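Local atomic coordinates of UPF0045 protein MTH_1187 (Methanothermobacter thermautotrophicus, PDB entry 1LXN), a protein that is of unknown function, forms a homotetramer and possibly binds thiamine or a related small molecule. Residues E27-L32 / T43-E48. Residues are numbered along the deposited sequence; the frame is centred on the assembly and turned at random.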
loop_
_atom_site.group_PDB
_atom_site.type_symbol
_atom_site.label_atom_id
_atom_site.label_comp_id
_atom_site.label_asym_id
_atom_site.label_seq_id
_atom_site.Cartn_x
_atom_site.Cartn_y
_atom_site.Cartn_z
ATOM N N GLU A 27 0.417 -8.130 -5.931
ATOM C CA GLU A 27 0.985 -8.614 -7.179
ATOM C C GLU A 27 0.897 -7.507 -8.231
ATOM O O GLU A 27 1.799 -7.349 -9.057
ATOM C CB GLU A 27 0.222 -9.849 -7.660
ATOM C CG GLU A 27 1.048 -10.790 -8.520
ATOM C CD GLU A 27 1.847 -11.791 -7.691
ATOM O OE1 GLU A 27 1.218 -12.679 -7.063
ATOM O OE2 GLU A 27 3.096 -11.689 -7.663
ATOM N N ALA A 28 -0.192 -6.741 -8.200
ATOM C CA ALA A 28 -0.371 -5.650 -9.154
ATOM C C ALA A 28 0.588 -4.505 -8.828
ATOM O O ALA A 28 1.123 -3.862 -9.730
ATOM C CB ALA A 28 -1.813 -5.158 -9.131
ATOM N N LEU A 29 0.798 -4.266 -7.532
ATOM C CA LEU A 29 1.699 -3.221 -7.036
ATOM C C LEU A 29 3.131 -3.475 -7.487
ATOM O O LEU A 29 3.839 -2.556 -7.891
ATOM C CB LEU A 29 1.703 -3.193 -5.500
ATOM C CG LEU A 29 0.634 -2.430 -4.736
ATOM C CD1 LEU A 29 0.671 -2.818 -3.266
ATOM C CD2 LEU A 29 0.875 -0.940 -4.902
ATOM N N LYS A 30 3.547 -4.732 -7.386
ATOM C CA LYS A 30 4.896 -5.155 -7.748
ATOM C C LYS A 30 5.334 -4.774 -9.157
ATOM O O LYS A 30 6.530 -4.736 -9.442
ATOM C CB LYS A 30 5.022 -6.676 -7.588
ATOM C CG LYS A 30 4.852 -7.169 -6.167
ATOM C CD LYS A 30 4.792 -8.695 -6.097
ATOM C CE LYS A 30 6.081 -9.346 -6.578
ATOM N NZ LYS A 30 6.019 -10.838 -6.481
ATOM N N LYS A 31 4.376 -4.510 -10.039
ATOM C CA LYS A 31 4.698 -4.164 -11.418
ATOM C C LYS A 31 5.106 -2.709 -11.619
ATOM O O LYS A 31 5.651 -2.360 -12.667
ATOM C CB LYS A 31 3.515 -4.489 -12.332
ATOM C CG LYS A 31 3.042 -5.930 -12.240
ATOM C CD LYS A 31 1.985 -6.217 -13.293
ATOM C CE LYS A 31 1.379 -7.602 -13.111
ATOM N NZ LYS A 31 2.434 -8.612 -12.829
ATOM N N LEU A 32 4.839 -1.861 -10.629
ATOM C CA LEU A 32 5.193 -0.448 -10.727
ATOM C C LEU A 32 6.530 -0.197 -10.054
ATOM O O LEU A 32 7.035 -1.051 -9.331
ATOM C CB LEU A 32 4.106 0.437 -10.095
ATOM C CG LEU A 32 2.799 0.620 -10.887
ATOM C CD1 LEU A 32 3.115 1.190 -12.272
ATOM C CD2 LEU A 32 2.067 -0.701 -11.030
ATOM N N THR A 43 -0.311 -2.661 3.400
ATOM C CA THR A 43 0.993 -2.661 2.749
ATOM C C THR A 43 1.673 -1.283 2.781
ATOM O O THR A 43 1.088 -0.272 2.385
ATOM C CB THR A 43 0.882 -3.139 1.285
ATOM O OG1 THR A 43 0.317 -4.452 1.258
ATOM C CG2 THR A 43 2.254 -3.196 0.631
ATOM N N LEU A 44 2.909 -1.261 3.274
ATOM C CA LEU A 44 3.703 -0.042 3.362
ATOM C C LEU A 44 4.367 0.205 2.008
ATOM O O LEU A 44 4.763 -0.735 1.330
ATOM C CB LEU A 44 4.765 -0.202 4.454
ATOM C CG LEU A 44 4.404 0.074 5.924
ATOM C CD1 LEU A 44 2.943 -0.156 6.181
ATOM C CD2 LEU A 44 5.266 -0.800 6.827
ATOM N N LEU A 45 4.486 1.468 1.613
ATOM C CA LEU A 45 5.083 1.798 0.325
ATOM C C LEU A 45 6.064 2.962 0.376
ATOM O O LEU A 45 6.000 3.820 1.257
ATOM C CB LEU A 45 3.982 2.161 -0.682
ATOM C CG LEU A 45 2.857 1.154 -0.962
ATOM C CD1 LEU A 45 1.688 1.865 -1.635
ATOM C CD2 LEU A 45 3.381 0.029 -1.843
ATOM N N GLU A 46 6.969 2.973 -0.594
ATOM C CA GLU A 46 7.938 4.048 -0.761
ATOM C C GLU A 46 7.955 4.306 -2.263
ATOM O O GLU A 46 8.044 3.370 -3.068
ATOM C CB GLU A 46 9.333 3.643 -0.291
ATOM C CG GLU A 46 9.427 3.332 1.183
ATOM C CD GLU A 46 10.844 2.993 1.596
ATOM O OE1 GLU A 46 11.634 2.614 0.706
ATOM O OE2 GLU A 46 11.163 3.093 2.801
ATOM N N ALA A 47 7.844 5.572 -2.639
ATOM C CA ALA A 47 7.834 5.941 -4.047
ATOM C C ALA A 47 8.682 7.186 -4.236
ATOM O O ALA A 47 8.926 7.924 -3.284
ATOM C CB ALA A 47 6.396 6.200 -4.504
ATOM N N GLU A 48 9.130 7.414 -5.466
ATOM C CA GLU A 48 9.948 8.576 -5.784
ATOM C C GLU A 48 9.097 9.774 -6.186
ATOM O O GLU A 48 9.567 10.908 -6.167
ATOM C CB GLU A 48 10.916 8.246 -6.921
ATOM C CG GLU A 48 12.121 7.426 -6.503
ATOM C CD GLU A 48 12.959 6.994 -7.696
ATOM O OE1 GLU A 48 14.109 6.547 -7.481
ATOM O OE2 GLU A 48 12.464 7.095 -8.845
#
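Leu29 brings both of its methyl carbons against the sheet, and the two meet one and the same branch of Leu45: CD2 of Leu29 lies 4.1 Å from CD2 of Leu45, and CD1 of Leu29 is 4.2 Å from that same carbon. The fork of Leu29 therefore straddles a single methyl, with the two leucines crossing at a slant. In each of them CG stands anti to the carbonyl carbon (chi1 -84° in Leu29, -56° in Leu45), which carries the branches forward from backbones whose CA atoms, in Leu29 and Leu45, are 9.5 Å apart. The CB of either residue is already directed at the other segment. A second apolar touch extends the patch along the strand, where CD1 of Leu29 comes within 4.2 Å of CG2 of Thr43; the threonine thus offers its methyl to the helix.

No hydrogen bond crosses between 27-32 and 43-48, and the two segments together bury just 101 Å², so the contact is purely apolar and small, although all three participating residues are buried. Other parts of the chain also line the leucines: Leu6 of strand 2-10 touches both, while helix 50-66 supplies Ala56 and Ala60 to Leu29 and Leu53 to Leu45.

On the exposed side of 27-32, NZ of Lys30 forms a salt bridge with OE2 of Glu27 at 3.3 Å, approaching nearly in line with the C-O bond. Leu29 to Leu32 form a type I turn, with Leu32 N bonded to Leu29 O at 3.0 Å. Through Leu29, helix 19-29 meets strand 42-47, as helices pack on one face of the antiparallel sheet in a ferredoxin-like alpha+beta fold, to which the beta-alpha-beta-beta-alpha-beta succession up to strand 72-79 conforms.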